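Local atomic coordinates of N-isopropylammelide isopropylaminohydrolase (Burkholderia multivorans ATCC 17616, PDB entry 6NBO), a protein that belongs to the metal-dependent amidohydrolase family, with a TIM-barrel domain that holds zinc ions and a smaller beta domain built from both chain ends. Residues L13-R18 / L41-G46; E91-Y96 / R307-P312. One frame throughout, in Å; residues are numbered along the deposited sequence.

Contact 1 of 2, residues L13-R18 / L41-G46; sequences LIRNVR and LDAPPG
L13 meets L41 and A43 where the loop 41-46 passes over one face of the small mixed beta sheet of the N-terminal region. This loop leaves strand 33-38 at one edge of that sheet and returns as strand 48-51 at the other, so it must travel across the inner strands 25-30 and 11-17. L13 and R15, two residues apart on the extended strand, supply the side chains it meets; the strand then bends at N16 in a G1 beta bulge.

The apolar part rests on the two methyl branches of L13. With CG anti to the backbone N (chi1 178°), the isobutyl group is carried up to the loop. CD1 lies 4.1 Å from L41 CB, the two leucine side chains crossing obliquely. CD2 approaches A43 CB at 4.2 Å, while L41 O lies 4.0 Å from the same CD2, so L13 touches loop backbone as well as side chains. I49 and D26 also border L13 within the sheet.

The polar part runs entirely through water, as no direct hydrogen bond joins the two segments. L41 O accepts from two water molecules, and each in turn accepts from the R15 guanidinium. Because the R15 chain is fully extended through chi2 and chi3, its end comes closer to the loop than its root does, and A43 CB sits obliquely to the guanidinium, 4.5 Å from R15 NH2. One water lies 2.8 Å from R15 NE and 2.7 Å from L41 O. The second is 2.8 Å from R15 NH2 and 2.6 Å from L41 O.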
ATOM      1  N   LEU A  13     -15.119   6.409  23.731  1.00 29.78           N
ATOM      2  CA  LEU A  13     -14.993   5.095  24.348  1.00 30.23           C
ATOM      3  C   LEU A  13     -15.769   4.109  23.485  1.00 24.35           C
ATOM      4  O   LEU A  13     -17.000   4.175  23.412  1.00 30.53           O
ATOM      5  CB  LEU A  13     -15.516   5.101  25.786  1.00 26.20           C
ATOM      6  CG  LEU A  13     -15.471   3.747  26.510  1.00 27.92           C
ATOM      7  CD1 LEU A  13     -14.049   3.198  26.544  1.00 26.74           C
ATOM      8  CD2 LEU A  13     -16.028   3.875  27.916  1.00 32.93           C
ATOM      9  N   ILE A  14     -15.046   3.206  22.833  1.00 26.75           N
ATOM     10  CA  ILE A  14     -15.647   2.121  22.066  1.00 26.59           C
ATOM     11  C   ILE A  14     -15.718   0.907  22.984  1.00 30.14           C
ATOM     12  O   ILE A  14     -14.688   0.320  23.329  1.00 32.62           O
ATOM     13  CB  ILE A  14     -14.833   1.806  20.807  1.00 26.75           C
ATOM     14  CG1 ILE A  14     -14.648   3.070  19.948  1.00 26.14           C
ATOM     15  CG2 ILE A  14     -15.492   0.655  20.028  1.00 26.74           C
ATOM     16  CD1 ILE A  14     -13.674   2.857  18.755  1.00 27.70           C
ATOM     17  N   ARG A  15     -16.926   0.535  23.389  1.00 28.88           N
ATOM     18  CA  ARG A  15     -17.101  -0.551  24.335  1.00 33.68           C
ATOM     19  C   ARG A  15     -17.308  -1.879  23.624  1.00 32.94           C
ATOM     20  O   ARG A  15     -17.932  -1.943  22.564  1.00 32.87           O
ATOM     21  CB  ARG A  15     -18.297  -0.286  25.241  1.00 33.87           C
ATOM     22  CG  ARG A  15     -18.007   0.683  26.374  1.00 33.03           C
ATOM     23  CD  ARG A  15     -19.234   0.828  27.236  1.00 40.76           C
ATOM     24  NE  ARG A  15     -18.996   1.739  28.347  1.00 36.43           N
ATOM     25  CZ  ARG A  15     -19.932   2.523  28.869  1.00 49.11           C
ATOM     26  NH1 ARG A  15     -21.165   2.505  28.371  1.00 49.46           N
ATOM     27  NH2 ARG A  15     -19.637   3.325  29.883  1.00 51.04           N
ATOM     28  N   ASN A  16     -16.805  -2.948  24.247  1.00 32.28           N
ATOM     29  CA  ASN A  16     -17.246  -4.315  23.963  1.00 32.57           C
ATOM     30  C   ASN A  16     -16.888  -4.738  22.532  1.00 33.30           C
ATOM     31  O   ASN A  16     -17.753  -5.073  21.717  1.00 33.86           O
ATOM     32  CB  ASN A  16     -18.752  -4.443  24.223  1.00 38.16           C
ATOM     33  CG  ASN A  16     -19.264  -5.854  24.043  1.00 47.11           C
ATOM     34  OD1 ASN A  16     -18.509  -6.819  24.153  1.00 61.11           O
ATOM     35  ND2 ASN A  16     -20.555  -5.982  23.761  1.00 53.35           N
ATOM     36  N   VAL A  17     -15.588  -4.710  22.235  1.00 31.76           N
ATOM     37  CA  VAL A  17     -15.061  -5.188  20.959  1.00 30.95           C
ATOM     38  C   VAL A  17     -14.006  -6.252  21.228  1.00 38.10           C
ATOM     39  O   VAL A  17     -13.524  -6.417  22.345  1.00 40.21           O
ATOM     40  CB  VAL A  17     -14.475  -4.061  20.100  1.00 26.13           C
ATOM     41  CG1 VAL A  17     -15.572  -3.086  19.677  1.00 27.23           C
ATOM     42  CG2 VAL A  17     -13.350  -3.352  20.854  1.00 28.38           C
ATOM     43  N   ARG A  18     -13.647  -6.974  20.175  1.00 32.74           N
ATOM     44  CA  ARG A  18     -12.674  -8.052  20.251  1.00 32.65           C
ATOM     45  C   ARG A  18     -11.571  -7.778  19.241  1.00 41.15           C
ATOM     46  O   ARG A  18     -11.851  -7.437  18.087  1.00 34.30           O
ATOM     47  CB  ARG A  18     -13.324  -9.403  19.972  1.00 33.26           C
ATOM     48  CG  ARG A  18     -14.280  -9.899  21.068  1.00 34.36           C
ATOM     49  CD  ARG A  18     -15.066 -11.114  20.578  1.00 42.31           C
ATOM     50  NE  ARG A  18     -15.821 -10.795  19.370  1.00 41.39           N
ATOM     51  CZ  ARG A  18     -15.734 -11.464  18.227  1.00 47.19           C
ATOM     52  NH1 ARG A  18     -14.935 -12.520  18.132  1.00 45.39           N
ATOM     53  NH2 ARG A  18     -16.458 -11.085  17.180  1.00 41.42           N
ATOM     54  N   LEU A  41     -13.647  -0.323  30.829  1.00 30.11           N
ATOM     55  CA  LEU A  41     -12.943   0.920  31.131  1.00 31.71           C
ATOM     56  C   LEU A  41     -13.892   1.968  31.703  1.00 34.01           C
ATOM     57  O   LEU A  41     -15.067   2.039  31.334  1.00 32.70           O
ATOM     58  CB  LEU A  41     -12.279   1.475  29.869  1.00 26.57           C
ATOM     59  CG  LEU A  41     -11.201   0.619  29.210  1.00 27.08           C
ATOM     60  CD1 LEU A  41     -10.542   1.354  28.033  1.00 27.98           C
ATOM     61  CD2 LEU A  41     -10.171   0.207  30.249  1.00 34.91           C
ATOM     62  N   ASP A  42     -13.367   2.797  32.609  1.00 33.96           N
ATOM     63  CA  ASP A  42     -14.112   3.953  33.086  1.00 36.85           C
ATOM     64  C   ASP A  42     -14.206   5.004  31.989  1.00 36.93           C
ATOM     65  O   ASP A  42     -13.312   5.149  31.152  1.00 37.67           O
ATOM     66  CB  ASP A  42     -13.442   4.563  34.320  1.00 39.87           C
ATOM     67  CG  ASP A  42     -12.913   3.515  35.265  1.00 45.81           C
ATOM     68  OD1 ASP A  42     -13.722   2.951  36.035  1.00 36.72           O
ATOM     69  OD2 ASP A  42     -11.692   3.227  35.206  1.00 51.64           O
ATOM     70  N   ALA A  43     -15.305   5.741  32.000  1.00 35.48           N
ATOM     71  CA  ALA A  43     -15.536   6.783  31.015  1.00 42.90           C
ATOM     72  C   ALA A  43     -15.070   8.117  31.579  1.00 32.11           C
ATOM     73  O   ALA A  43     -15.556   8.528  32.636  1.00 34.17           O
ATOM     74  CB  ALA A  43     -17.012   6.860  30.655  1.00 45.17           C
ATOM     75  N   PRO A  44     -14.121   8.801  30.942  1.00 31.26           N
ATOM     76  CA  PRO A  44     -13.846  10.179  31.330  1.00 34.78           C
ATOM     77  C   PRO A  44     -15.110  11.002  31.232  1.00 38.16           C
ATOM     78  O   PRO A  44     -15.987  10.728  30.390  1.00 41.47           O
ATOM     79  CB  PRO A  44     -12.795  10.632  30.306  1.00 34.32           C
ATOM     80  CG  PRO A  44     -12.165   9.376  29.807  1.00 31.04           C
ATOM     81  CD  PRO A  44     -13.254   8.335  29.844  1.00 29.06           C
ATOM     82  N   PRO A  45     -15.274  11.997  32.097  1.00 39.71           N
ATOM     83  CA  PRO A  45     -16.487  12.824  32.051  1.00 39.86           C
ATOM     84  C   PRO A  45     -16.725  13.384  30.651  1.00 46.17           C
ATOM     85  O   PRO A  45     -15.795  13.823  29.975  1.00 44.93           O
ATOM     86  CB  PRO A  45     -16.193  13.931  33.070  1.00 48.18           C
ATOM     87  CG  PRO A  45     -15.212  13.306  34.018  1.00 41.89           C
ATOM     88  CD  PRO A  45     -14.370  12.382  33.194  1.00 38.68           C
ATOM     89  N   GLY A  46     -17.976  13.303  30.191  1.00 51.61           N
ATOM     90  CA  GLY A  46     -18.378  13.885  28.918  1.00 47.97           C
ATOM     91  C   GLY A  46     -17.957  13.130  27.679  1.00 52.58           C
ATOM     92  O   GLY A  46     -18.116  13.646  26.567  1.00 53.92           O
TER
HETATM   93  O   HOH W   1     -16.749   0.724  29.733  1.00 36.78           O
HETATM   94  O   HOH W   2     -17.521   2.839  31.729  1.00 48.47           O

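Contact 2 of 2, residues E91-Y96 / R307-P312; sequences ENERHY and RDTWTP
Beside the zinc site of the TIM barrel, helix 89-97 meets the loop that follows strand 299-301 and zinc ligand D304, through N92, E93 and Y96 on the helix and T309 and W310 on the loop. The direct polar link is W310 NE1 to E93 OE1, 2.9 Å long with an N-H...O angle of 157°. E93 OE1 lies at the edge of the indole, near the ring plane, yet the donor comes to the carboxylate from above, 69° out of its plane. An extended glutamate chain, with CG anti to the backbone N, carries the carboxylate to this edge. E93 OE2 forms a salt bridge with K70 and also accepts from a water.

T309 fills the angle between N92 and Y96. Its CG2 lies over one face of the Y96 ring, a CH-pi contact of 4.1 Å to the centroid, while its CB meets N92 ND2 at 3.7 Å. T309 OG1, held between the backbone N and the carbonyl carbon (chi1 72°), turns to two waters that tie the segments together. One, the water that donates to E93 OE2, lies 2.6 Å from T309 OG1. The other, 3.0 Å from T309 OG1, accepts from N92 ND2 and gives a weak bond to T309 O.

Within the loop, D308 OD1 takes the backbone N-H groups of W310, at 2.8 Å, and T311, at 2.9 Å. This Asx motif fixes the turn from which the indole projects, and the W310 side chain lies about 6 Å from a bound zinc ion. Such placement fits the amidohydrolase TIM barrel, in which loops following the barrel strands build the walls around the metal site.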
ATOM      1  N   GLU A  91       1.299   1.787 -24.269  1.00 85.38           N
ATOM      2  CA  GLU A  91       0.934   2.735 -25.316  1.00 81.29           C
ATOM      3  C   GLU A  91      -0.564   3.016 -25.338  1.00 81.37           C
ATOM      4  O   GLU A  91      -0.980   4.086 -25.797  1.00 82.71           O
ATOM      5  CB  GLU A  91       1.394   2.221 -26.681  1.00 71.22           C
ATOM      6  N   ASN A  92      -1.390   2.079 -24.865  1.00 73.47           N
ATOM      7  CA  ASN A  92      -2.817   2.362 -24.762  1.00 72.77           C
ATOM      8  C   ASN A  92      -3.090   3.421 -23.701  1.00 67.06           C
ATOM      9  O   ASN A  92      -3.882   4.345 -23.929  1.00 68.61           O
ATOM     10  CB  ASN A  92      -3.603   1.090 -24.448  1.00 69.28           C
ATOM     11  CG  ASN A  92      -5.067   1.380 -24.132  1.00 58.34           C
ATOM     12  OD1 ASN A  92      -5.879   1.583 -25.034  1.00 61.60           O
ATOM     13  ND2 ASN A  92      -5.402   1.410 -22.851  1.00 49.37           N
ATOM     14  N   GLU A  93      -2.446   3.303 -22.537  1.00 55.72           N
ATOM     15  CA  GLU A  93      -2.638   4.292 -21.481  1.00 50.09           C
ATOM     16  C   GLU A  93      -2.219   5.684 -21.938  1.00 61.38           C
ATOM     17  O   GLU A  93      -2.923   6.668 -21.679  1.00 57.22           O
ATOM     18  CB  GLU A  93      -1.853   3.889 -20.235  1.00 51.33           C
ATOM     19  CG  GLU A  93      -1.966   4.892 -19.091  1.00 47.97           C
ATOM     20  CD  GLU A  93      -1.176   4.463 -17.870  1.00 57.84           C
ATOM     21  OE1 GLU A  93      -0.025   4.003 -18.044  1.00 56.81           O
ATOM     22  OE2 GLU A  93      -1.710   4.572 -16.742  1.00 55.05           O
ATOM     23  N   ARG A  94      -1.069   5.786 -22.613  1.00 65.22           N
ATOM     24  CA  ARG A  94      -0.588   7.088 -23.065  1.00 65.28           C
ATOM     25  C   ARG A  94      -1.549   7.713 -24.073  1.00 65.41           C
ATOM     26  O   ARG A  94      -1.787   8.927 -24.043  1.00 73.70           O
ATOM     27  CB  ARG A  94       0.823   6.948 -23.648  1.00 68.19           C
ATOM     28  CG  ARG A  94       1.282   8.138 -24.478  1.00 78.56           C
ATOM     29  CD  ARG A  94       2.802   8.326 -24.484  1.00 90.86           C
ATOM     30  NE  ARG A  94       3.557   7.075 -24.564  1.00 93.41           N
ATOM     31  CZ  ARG A  94       4.330   6.607 -23.588  1.00 90.93           C
ATOM     32  NH1 ARG A  94       4.456   7.289 -22.455  1.00 91.02           N
ATOM     33  NH2 ARG A  94       4.986   5.463 -23.742  1.00 86.91           N
ATOM     34  N   HIS A  95      -2.127   6.896 -24.963  1.00 52.77           N
ATOM     35  CA  HIS A  95      -3.103   7.417 -25.919  1.00 62.10           C
ATOM     36  C   HIS A  95      -4.390   7.849 -25.221  1.00 59.19           C
ATOM     37  O   HIS A  95      -4.994   8.860 -25.596  1.00 64.41           O
ATOM     38  CB  HIS A  95      -3.403   6.373 -26.997  1.00 63.27           C
ATOM     39  CG  HIS A  95      -4.510   6.764 -27.932  1.00 75.06           C
ATOM     40  ND1 HIS A  95      -5.822   6.390 -27.731  1.00 76.82           N
ATOM     41  CD2 HIS A  95      -4.498   7.492 -29.075  1.00 82.94           C
ATOM     42  CE1 HIS A  95      -6.571   6.873 -28.706  1.00 80.73           C
ATOM     43  NE2 HIS A  95      -5.792   7.546 -29.535  1.00 81.31           N
ATOM     44  N   TYR A  96      -4.827   7.100 -24.206  1.00 49.42           N
ATOM     45  CA  TYR A  96      -6.027   7.491 -23.472  1.00 55.04           C
ATOM     46  C   TYR A  96      -5.855   8.864 -22.830  1.00 64.62           C
ATOM     47  O   TYR A  96      -6.721   9.738 -22.963  1.00 65.92           O
ATOM     48  CB  TYR A  96      -6.378   6.442 -22.412  1.00 45.11           C
ATOM     49  CG  TYR A  96      -7.385   6.978 -21.413  1.00 48.13           C
ATOM     50  CD1 TYR A  96      -8.720   7.152 -21.774  1.00 54.16           C
ATOM     51  CD2 TYR A  96      -6.997   7.353 -20.128  1.00 48.14           C
ATOM     52  CE1 TYR A  96      -9.646   7.663 -20.878  1.00 53.95           C
ATOM     53  CE2 TYR A  96      -7.918   7.867 -19.219  1.00 50.33           C
ATOM     54  CZ  TYR A  96      -9.243   8.024 -19.608  1.00 57.61           C
ATOM     55  OH  TYR A  96     -10.175   8.531 -18.729  1.00 61.02           O
ATOM     56  N   ARG A 307      -9.475  -0.307 -11.433  1.00 24.56           N
ATOM     57  CA  ARG A 307     -10.401   0.111 -12.493  1.00 26.58           C
ATOM     58  C   ARG A 307      -9.817   1.232 -13.355  1.00 25.62           C
ATOM     59  O   ARG A 307     -10.354   2.339 -13.438  1.00 30.54           O
ATOM     60  CB  ARG A 307     -11.746   0.531 -11.895  1.00 31.46           C
ATOM     61  CG  ARG A 307     -12.444  -0.607 -11.189  1.00 40.58           C
ATOM     62  CD  ARG A 307     -13.956  -0.410 -11.076  1.00 36.52           C
ATOM     63  NE  ARG A 307     -14.451  -1.300 -10.036  1.00 37.76           N
ATOM     64  CZ  ARG A 307     -15.643  -1.218  -9.457  1.00 42.66           C
ATOM     65  NH1 ARG A 307     -16.517  -0.282  -9.824  1.00 37.52           N
ATOM     66  NH2 ARG A 307     -15.952  -2.084  -8.500  1.00 34.72           N
ATOM     67  N   ASP A 308      -8.679   0.937 -13.979  1.00 27.31           N
ATOM     68  CA  ASP A 308      -8.023   1.930 -14.819  1.00 29.61           C
ATOM     69  C   ASP A 308      -7.927   1.376 -16.233  1.00 31.86           C
ATOM     70  O   ASP A 308      -8.673   0.451 -16.570  1.00 32.97           O
ATOM     71  CB  ASP A 308      -6.661   2.339 -14.220  1.00 30.68           C
ATOM     72  CG  ASP A 308      -5.704   1.169 -14.015  1.00 31.52           C
ATOM     73  OD1 ASP A 308      -5.737   0.192 -14.792  1.00 31.21           O
ATOM     74  OD2 ASP A 308      -4.894   1.254 -13.071  1.00 30.98           O
ATOM     75  N   THR A 309      -7.063   1.934 -17.089  1.00 30.19           N
ATOM     76  CA  THR A 309      -6.999   1.410 -18.448  1.00 30.33           C
ATOM     77  C   THR A 309      -6.145   0.152 -18.554  1.00 38.61           C
ATOM     78  O   THR A 309      -6.167  -0.498 -19.607  1.00 40.25           O
ATOM     79  CB  THR A 309      -6.471   2.465 -19.438  1.00 38.06           C
ATOM     80  OG1 THR A 309      -5.067   2.676 -19.228  1.00 35.30           O
ATOM     81  CG2 THR A 309      -7.220   3.787 -19.284  1.00 34.85           C
ATOM     82  N   TRP A 310      -5.394  -0.194 -17.505  1.00 37.49           N
ATOM     83  CA  TRP A 310      -4.648  -1.451 -17.472  1.00 42.46           C
ATOM     84  C   TRP A 310      -5.523  -2.607 -17.002  1.00 41.62           C
ATOM     85  O   TRP A 310      -5.482  -3.701 -17.577  1.00 38.38           O
ATOM     86  CB  TRP A 310      -3.440  -1.353 -16.534  1.00 38.47           C
ATOM     87  CG  TRP A 310      -2.335  -0.430 -16.930  1.00 66.11           C
ATOM     88  CD1 TRP A 310      -2.330   0.933 -16.850  1.00 71.46           C
ATOM     89  CD2 TRP A 310      -1.037  -0.809 -17.405  1.00 82.76           C
ATOM     90  NE1 TRP A 310      -1.120   1.427 -17.274  1.00 75.30           N
ATOM     91  CE2 TRP A 310      -0.307   0.379 -17.620  1.00 84.01           C
ATOM     92  CE3 TRP A 310      -0.427  -2.037 -17.684  1.00 89.91           C
ATOM     93  CZ2 TRP A 310       1.001   0.375 -18.100  1.00 89.62           C
ATOM     94  CZ3 TRP A 310       0.873  -2.038 -18.162  1.00 93.28           C
ATOM     95  CH2 TRP A 310       1.572  -0.840 -18.366  1.00 92.74           C
ATOM     96  N   THR A 311      -6.286  -2.402 -15.925  1.00 28.11           N
ATOM     97  CA  THR A 311      -6.983  -3.516 -15.291  1.00 29.07           C
ATOM     98  C   THR A 311      -8.391  -3.099 -14.889  1.00 31.54           C
ATOM     99  O   THR A 311      -8.589  -1.978 -14.406  1.00 25.57           O
ATOM    100  CB  THR A 311      -6.221  -4.032 -14.059  1.00 31.02           C
ATOM    101  OG1 THR A 311      -6.928  -5.136 -13.475  1.00 25.92           O
ATOM    102  CG2 THR A 311      -6.058  -2.935 -12.991  1.00 26.97           C
ATOM    103  N   PRO A 312      -9.388  -3.958 -15.117  1.00 28.54           N
ATOM    104  CA  PRO A 312     -10.729  -3.696 -14.579  1.00 23.81           C
ATOM    105  C   PRO A 312     -10.863  -4.086 -13.125  1.00 29.28           C
ATOM    106  O   PRO A 312     -11.902  -3.794 -12.518  1.00 27.34           O
ATOM    107  CB  PRO A 312     -11.628  -4.579 -15.455  1.00 25.09           C
ATOM    108  CG  PRO A 312     -10.743  -5.782 -15.731  1.00 29.30           C
ATOM    109  CD  PRO A 312      -9.347  -5.204 -15.911  1.00 27.24           C
TER
HETATM  110  O   HOH W   3      -3.593   0.729 -20.898  1.00 56.16           O
HETATM  111  O   HOH W   4      -4.618   3.829 -16.991  1.00 35.41           O

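In the fold
The contacts come in series along the chain, contact 1 closing before contact 2 opens, and they lie on opposite sides of the chain's centre. Their centres are 48 Å apart and their nearest atoms about 27 Å, so they do not touch, and they have no strand or helix in common. Contact 1 joins strand 11-17 to a connection within the small four-stranded sheet near the N-terminus. Contact 2 instead joins helix 89-97, which follows strand 56-66, to the loop after strand 299-301, bridging 210 intervening residues beside the zinc site. One is therefore local packing in the peripheral beta domain, the other a long-range closure in the barrel.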